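Local coordinates for protein alkylpurine DNA glycosylase AlkC (Pseudomonas fluorescens, PDB 5VHV) that probably excises alkylated purine bases from DNA as a base excision repair glycosylase that does not flip the damaged nucleotide out of the helix, at residues Asp99-Met104 / Phe128-Ala133; Ala106-Thr111 / Glu144-Leu149. One frame throughout, in Å; residues are numbered along the deposited sequence.

Contact 1 of 2, residues Asp99-Met104 / Phe128-Ala133. With MES (2-(N-morpholino)-ethanesulfonic acid), chain H.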
loop_
_atom_site.group_PDB
_atom_site.type_symbol
_atom_site.label_atom_id
_atom_site.label_comp_id
_atom_site.label_asym_id
_atom_site.label_seq_id
_atom_site.Cartn_x
_atom_site.Cartn_y
_atom_site.Cartn_z
ATOM N N ASP A 99 -10.688 15.840 23.334
ATOM C CA ASP A 99 -10.179 15.066 24.453
ATOM C C ASP A 99 -8.946 14.342 23.887
ATOM O O ASP A 99 -8.891 13.112 23.743
ATOM C CB ASP A 99 -11.245 14.109 24.999
ATOM C CG ASP A 99 -10.982 13.684 26.426
ATOM O OD1 ASP A 99 -9.942 14.079 26.994
ATOM O OD2 ASP A 99 -11.813 12.932 26.980
ATOM N N PHE A 100 -7.941 15.149 23.526
ATOM C CA PHE A 100 -6.818 14.675 22.714
ATOM C C PHE A 100 -6.051 13.552 23.399
ATOM O O PHE A 100 -5.808 12.497 22.802
ATOM C CB PHE A 100 -5.886 15.841 22.392
ATOM C CG PHE A 100 -4.720 15.459 21.534
ATOM C CD1 PHE A 100 -4.860 15.377 20.165
ATOM C CD2 PHE A 100 -3.484 15.158 22.095
ATOM C CE1 PHE A 100 -3.791 15.018 19.372
ATOM C CE2 PHE A 100 -2.421 14.779 21.282
ATOM C CZ PHE A 100 -2.585 14.717 19.937
ATOM N N LYS A 101 -5.638 13.759 24.650
ATOM C CA LYS A 101 -4.752 12.775 25.254
ATOM C C LYS A 101 -5.472 11.448 25.444
ATOM O O LYS A 101 -4.911 10.379 25.170
ATOM C CB LYS A 101 -4.197 13.321 26.566
ATOM C CG LYS A 101 -3.096 14.324 26.277
ATOM C CD LYS A 101 -2.703 15.169 27.453
ATOM C CE LYS A 101 -1.609 16.134 27.027
ATOM N NZ LYS A 101 -1.432 17.224 28.002
ATOM N N ARG A 102 -6.736 11.505 25.851
ATOM C CA ARG A 102 -7.497 10.272 25.997
ATOM C C ARG A 102 -7.668 9.585 24.651
ATOM O O ARG A 102 -7.598 8.354 24.564
ATOM C CB ARG A 102 -8.857 10.574 26.617
ATOM C CG ARG A 102 -9.566 9.361 27.150
ATOM C CD ARG A 102 -10.997 9.693 27.555
ATOM N NE ARG A 102 -11.061 10.686 28.623
ATOM C CZ ARG A 102 -10.977 10.410 29.917
ATOM N NH1 ARG A 102 -10.801 9.157 30.328
ATOM N NH2 ARG A 102 -11.072 11.395 30.802
ATOM N N SER A 103 -7.914 10.369 23.594
ATOM C CA SER A 103 -8.096 9.807 22.262
ATOM C C SER A 103 -6.815 9.159 21.747
ATOM O O SER A 103 -6.857 8.073 21.155
ATOM C CB SER A 103 -8.585 10.887 21.304
ATOM O OG SER A 103 -9.922 11.260 21.647
ATOM N N MET A 104 -5.664 9.781 22.002
ATOM C CA MET A 104 -4.415 9.161 21.583
ATOM C C MET A 104 -4.215 7.826 22.283
ATOM O O MET A 104 -3.779 6.850 21.655
ATOM C CB MET A 104 -3.231 10.087 21.860
ATOM C CG MET A 104 -3.171 11.319 20.967
ATOM S SD MET A 104 -3.156 10.983 19.201
ATOM C CE MET A 104 -4.861 11.374 18.781
ATOM N N PHE A 128 -1.801 18.896 13.535
ATOM C CA PHE A 128 -0.666 18.183 12.969
ATOM C C PHE A 128 0.485 18.076 13.968
ATOM O O PHE A 128 0.980 16.973 14.236
ATOM C CB PHE A 128 -0.176 18.845 11.686
ATOM C CG PHE A 128 1.003 18.140 11.116
ATOM C CD1 PHE A 128 0.835 16.925 10.490
ATOM C CD2 PHE A 128 2.275 18.644 11.280
ATOM C CE1 PHE A 128 1.904 16.225 9.991
ATOM C CE2 PHE A 128 3.374 17.948 10.783
ATOM C CZ PHE A 128 3.186 16.734 10.136
ATOM N N GLN A 129 0.939 19.209 14.510
ATOM C CA GLN A 129 2.158 19.179 15.331
ATOM C C GLN A 129 1.937 18.355 16.596
ATOM O O GLN A 129 2.804 17.556 16.988
ATOM C CB GLN A 129 2.611 20.612 15.664
ATOM C CG GLN A 129 4.095 20.771 15.953
ATOM C CD GLN A 129 4.986 20.474 14.727
ATOM O OE1 GLN A 129 4.783 21.022 13.644
ATOM N NE2 GLN A 129 5.942 19.596 14.905
ATOM N N ARG A 130 0.765 18.514 17.230
ATOM C CA ARG A 130 0.471 17.769 18.451
ATOM C C ARG A 130 0.483 16.271 18.186
ATOM O O ARG A 130 1.009 15.489 18.990
ATOM C CB ARG A 130 -0.883 18.192 19.015
ATOM C CG ARG A 130 -0.973 18.069 20.532
ATOM C CD ARG A 130 -2.361 18.449 21.052
ATOM N NE ARG A 130 -2.378 18.457 22.514
ATOM C CZ ARG A 130 -3.447 18.743 23.256
ATOM N NH1 ARG A 130 -4.615 19.059 22.681
ATOM N NH2 ARG A 130 -3.353 18.693 24.579
ATOM N N THR A 131 -0.100 15.857 17.063
ATOM C CA THR A 131 -0.219 14.441 16.735
ATOM C C THR A 131 1.119 13.876 16.266
ATOM O O THR A 131 1.473 12.735 16.597
ATOM C CB THR A 131 -1.307 14.250 15.668
ATOM O OG1 THR A 131 -2.532 14.872 16.104
ATOM C CG2 THR A 131 -1.576 12.786 15.405
ATOM N N LEU A 132 1.888 14.678 15.522
ATOM C CA LEU A 132 3.217 14.242 15.106
ATOM C C LEU A 132 4.067 13.853 16.312
ATOM O O LEU A 132 4.773 12.832 16.285
ATOM C CB LEU A 132 3.913 15.342 14.289
ATOM C CG LEU A 132 5.364 15.042 13.871
ATOM C CD1 LEU A 132 5.440 13.861 12.909
ATOM C CD2 LEU A 132 5.975 16.261 13.217
ATOM N N ALA A 133 3.993 14.636 17.391
ATOM C CA ALA A 133 4.794 14.329 18.577
ATOM C C ALA A 133 4.412 12.973 19.153
ATOM O O ALA A 133 5.275 12.194 19.581
ATOM C CB ALA A 133 4.619 15.420 19.633
HETATM O O1 MES H . -11.849 17.128 28.721
HETATM C C2 MES H . -10.463 16.790 28.752
HETATM C C3 MES H . -9.566 17.987 28.465
HETATM N N4 MES H . -10.013 18.651 27.250
HETATM C C5 MES H . -11.422 19.021 27.259
HETATM C C6 MES H . -12.222 17.744 27.493
HETATM C C7 MES H . -9.135 19.765 26.908
HETATM C C8 MES H . -9.012 19.963 25.392
HETATM S S MES H . -7.926 18.912 24.685
HETATM O O1S MES H . -8.311 18.632 23.281
HETATM O O2S MES H . -7.884 17.665 25.492
HETATM O O3S MES H . -6.585 19.541 24.663
#
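The ring of F100 is held between R130, whose CD lies 3.6 Å from the ring centroid and nearly on the ring normal, and M104 of its own helix, whose CG packs off-centre on the opposite face. T131 comes in at the ring edge, near its plane, with OG1 3.5 Å from F100 CE1. This is helix-to-helix packing within the helical DNA alkylation repair region, probably built of HEAT-like helical repeats as in the AlkC/AlkD family: helix 100-110 starts beside helix 128-138, and the axes of segments 100-104 and 128-133 come within 11.7 Å and run at 42°. F100 and R130 bridge this spacing. F100 reaches across because its CG stands anti to the backbone N, while R130, extended from CG to NE, slides past it in the opposite direction. The CD of R130 makes a CH-pi contact, and its guanidinium lies almost parallel to the ring, the planes 5° apart, but displaced toward the rim, with F100 CB over one face of the guanidinium, nearest NH1. M104 SD touches T131 CG2 only loosely, at 4.5 Å. T131 OG1 has its main polar partner in D127 O, one helical turn back. Outward, K101 crosses R130 at about a right angle, its NZ 4.2 Å from R130 NH2; two like charges so close are probably eased by the sulfonate of a bound MES, likely a crystallisation component. That anion joins the two helices: O2S accepts from the backbone N of F100, in the first turn of helix 100-110, and O3S sits at the guanidinium edge of R130. R130 NH1 gives O3S a nearly straight bond of 2.8 Å (165°), whereas the bond from R130 NH2 to the same oxygen is weak, at 3.3 Å.

Contact 2 of 2, residues Ala106-Thr111 / Glu144-Leu149; sequences ALKYFT and EHVRRL
The backbones come closest at K108 and V146, their CA atoms 6.5 Å apart, with the CA atoms of T111 and H145 at 6.8 Å, yet no direct hydrogen bond crosses between the segments. T111 fills the middle of the contact. Its OG1 stands anti to the backbone N (chi1 -157°) and rests 3.7 Å from L149 CD2, while CG2, in the position between N and carbonyl carbon, faces H145 O and the CG2 methyl of V146. Beside it, the aliphatic CG of K108 meets V146 CG2 at 3.9 Å, and the extended lysine chain carries NZ on to a salt bridge with D141. The contact packs the C-terminal part of helix 100-110 against the start of helix 144-152 in the helical DNA alkylation repair region, probably a HEAT-like repeat array, and helix 119-126 packs against both, I120 touching L107 and L149. Polar groups are linked through water. One water lies 2.7 Å from T111 OG1 and donates to H145 O at the same length; the hydroxyl also takes a bond from A116 N, so A116 N and the water both bond to it, while the methyls of L149 pack against it. A second water sits in the plane of the imidazole, 2.8 Å from H145 ND1, and gives a weak bond to T111 O. A valine in place of T111 would probably leave A116 N without its acceptor and the first water bonded to H145 O but no longer to this side chain. The nucleic acid is close: R148, next to L149 in the chain, has a salt bridge from NH2 to a DNA phosphate, and its NH1 is paired with E117.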
loop_
_atom_site.group_PDB
_atom_site.type_symbol
_atom_site.label_atom_id
_atom_site.label_comp_id
_atom_site.label_asym_id
_atom_site.label_seq_id
_atom_site.Cartn_x
_atom_site.Cartn_y
_atom_site.Cartn_z
ATOM N N ALA A 106 -6.515 5.882 23.408
ATOM C CA ALA A 106 -7.476 4.960 22.810
ATOM C C ALA A 106 -6.998 4.423 21.463
ATOM O O ALA A 106 -7.162 3.230 21.173
ATOM C CB ALA A 106 -8.842 5.640 22.654
ATOM N N LEU A 107 -6.437 5.280 20.606
ATOM C CA LEU A 107 -5.966 4.794 19.310
ATOM C C LEU A 107 -4.813 3.821 19.496
ATOM O O LEU A 107 -4.710 2.811 18.784
ATOM C CB LEU A 107 -5.540 5.960 18.409
ATOM C CG LEU A 107 -6.639 6.925 17.950
ATOM C CD1 LEU A 107 -6.046 8.022 17.026
ATOM C CD2 LEU A 107 -7.777 6.211 17.261
ATOM N N LYS A 108 -3.944 4.098 20.467
ATOM C CA LYS A 108 -2.812 3.204 20.687
ATOM C C LYS A 108 -3.300 1.833 21.140
ATOM O O LYS A 108 -2.728 0.798 20.771
ATOM C CB LYS A 108 -1.871 3.795 21.730
ATOM C CG LYS A 108 -0.644 2.945 22.003
ATOM C CD LYS A 108 0.159 3.475 23.194
ATOM C CE LYS A 108 1.300 2.525 23.494
ATOM N NZ LYS A 108 2.186 3.014 24.593
ATOM N N TYR A 109 -4.350 1.817 21.952
ATOM C CA TYR A 109 -4.950 0.561 22.400
ATOM C C TYR A 109 -5.678 -0.148 21.258
ATOM O O TYR A 109 -5.472 -1.346 21.023
ATOM C CB TYR A 109 -5.914 0.850 23.545
ATOM C CG TYR A 109 -6.761 -0.334 23.962
ATOM C CD1 TYR A 109 -6.247 -1.317 24.786
ATOM C CD2 TYR A 109 -8.075 -0.463 23.520
ATOM C CE1 TYR A 109 -7.032 -2.409 25.191
ATOM C CE2 TYR A 109 -8.860 -1.542 23.910
ATOM C CZ TYR A 109 -8.337 -2.495 24.756
ATOM O OH TYR A 109 -9.113 -3.581 25.137
ATOM N N PHE A 110 -6.553 0.569 20.554
ATOM C CA PHE A 110 -7.366 -0.051 19.497
ATOM C C PHE A 110 -6.541 -0.541 18.306
ATOM O O PHE A 110 -6.962 -1.479 17.615
ATOM C CB PHE A 110 -8.427 0.931 18.988
ATOM C CG PHE A 110 -9.571 1.193 19.951
ATOM C CD1 PHE A 110 -10.149 0.167 20.690
ATOM C CD2 PHE A 110 -10.094 2.476 20.069
ATOM C CE1 PHE A 110 -11.206 0.433 21.560
ATOM C CE2 PHE A 110 -11.171 2.747 20.923
ATOM C CZ PHE A 110 -11.714 1.732 21.677
ATOM N N THR A 111 -5.391 0.081 18.023
ATOM C CA THR A 111 -4.692 -0.233 16.782
ATOM C C THR A 111 -4.205 -1.685 16.752
ATOM O O THR A 111 -4.064 -2.255 15.659
ATOM C CB THR A 111 -3.530 0.752 16.552
ATOM O OG1 THR A 111 -3.210 0.797 15.155
ATOM C CG2 THR A 111 -2.285 0.380 17.340
ATOM N N GLU A 144 5.097 -3.780 18.012
ATOM C CA GLU A 144 5.267 -3.591 16.574
ATOM C C GLU A 144 4.024 -2.985 15.929
ATOM O O GLU A 144 4.153 -2.256 14.941
ATOM C CB GLU A 144 5.627 -4.914 15.896
ATOM C CG GLU A 144 4.516 -5.928 15.821
ATOM C CD GLU A 144 4.969 -7.203 15.127
ATOM O OE1 GLU A 144 4.912 -8.270 15.751
ATOM O OE2 GLU A 144 5.404 -7.143 13.958
ATOM N N HIS A 145 2.820 -3.261 16.460
ATOM C CA HIS A 145 1.618 -2.630 15.905
ATOM C C HIS A 145 1.633 -1.127 16.094
ATOM O O HIS A 145 1.151 -0.381 15.227
ATOM C CB HIS A 145 0.353 -3.192 16.554
ATOM C CG HIS A 145 0.127 -4.629 16.257
ATOM N ND1 HIS A 145 -0.509 -5.051 15.111
ATOM C CD2 HIS A 145 0.443 -5.746 16.952
ATOM C CE1 HIS A 145 -0.565 -6.370 15.106
ATOM N NE2 HIS A 145 0.015 -6.817 16.207
ATOM N N VAL A 146 2.193 -0.666 17.207
ATOM C CA VAL A 146 2.224 0.764 17.478
ATOM C C VAL A 146 3.292 1.447 16.624
ATOM O O VAL A 146 3.070 2.532 16.078
ATOM C CB VAL A 146 2.430 0.971 18.993
ATOM C CG1 VAL A 146 2.592 2.462 19.361
ATOM C CG2 VAL A 146 1.253 0.333 19.763
ATOM N N ARG A 147 4.450 0.813 16.450
ATOM C CA ARG A 147 5.467 1.369 15.564
ATOM C C ARG A 147 4.964 1.423 14.134
ATOM O O ARG A 147 5.197 2.408 13.419
ATOM C CB ARG A 147 6.748 0.547 15.641
ATOM C CG ARG A 147 7.406 0.568 17.038
ATOM C CD ARG A 147 8.861 0.157 16.994
ATOM N NE ARG A 147 9.109 -1.161 16.376
ATOM C CZ ARG A 147 8.868 -2.327 16.974
ATOM N NH1 ARG A 147 8.349 -2.370 18.198
ATOM N NH2 ARG A 147 9.144 -3.455 16.337
ATOM N N ARG A 148 4.262 0.377 13.700
ATOM C CA ARG A 148 3.748 0.355 12.336
ATOM C C ARG A 148 2.749 1.480 12.102
ATOM O O ARG A 148 2.748 2.118 11.039
ATOM C CB ARG A 148 3.140 -1.024 12.049
ATOM C CG ARG A 148 2.730 -1.252 10.591
ATOM C CD ARG A 148 1.300 -0.788 10.291
ATOM N NE ARG A 148 0.887 -1.273 8.973
ATOM C CZ ARG A 148 -0.309 -1.083 8.426
ATOM N NH1 ARG A 148 -1.255 -0.408 9.086
ATOM N NH2 ARG A 148 -0.558 -1.593 7.214
ATOM N N LEU A 149 1.891 1.750 13.089
ATOM C CA LEU A 149 0.972 2.878 12.999
ATOM C C LEU A 149 1.720 4.197 12.777
ATOM O O LEU A 149 1.269 5.059 12.009
ATOM C CB LEU A 149 0.132 2.946 14.274
ATOM C CG LEU A 149 -0.829 4.113 14.469
ATOM C CD1 LEU A 149 -1.856 4.128 13.318
ATOM C CD2 LEU A 149 -1.554 4.009 15.814
HETATM O O HOH W 1 -1.259 -0.715 14.006
HETATM O O HOH W 2 -1.888 -3.318 13.393
#

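How the contacts relate
Both contacts are made by helix 100-110, contact 1 with its N-terminal turns and contact 2 with its C-terminal part; their centres are 13 Å apart, on the same side of the chain's centre. The partners are successive helices, 128-138 and then 144-152; along the chain the order is 99-104, 106-111, 128-133, 144-149, and the two contacts therefore interleave. Helix 119-126 touches side chains from both. One helix is thus tied to two later ones inside a single DNA alkylation repair region. Contact 1 stays about 14 Å from the bound DNA at its nearest atom, whereas an atom of segments 106-111 / 144-149 comes within about 3 Å, R148 pairing with a phosphate.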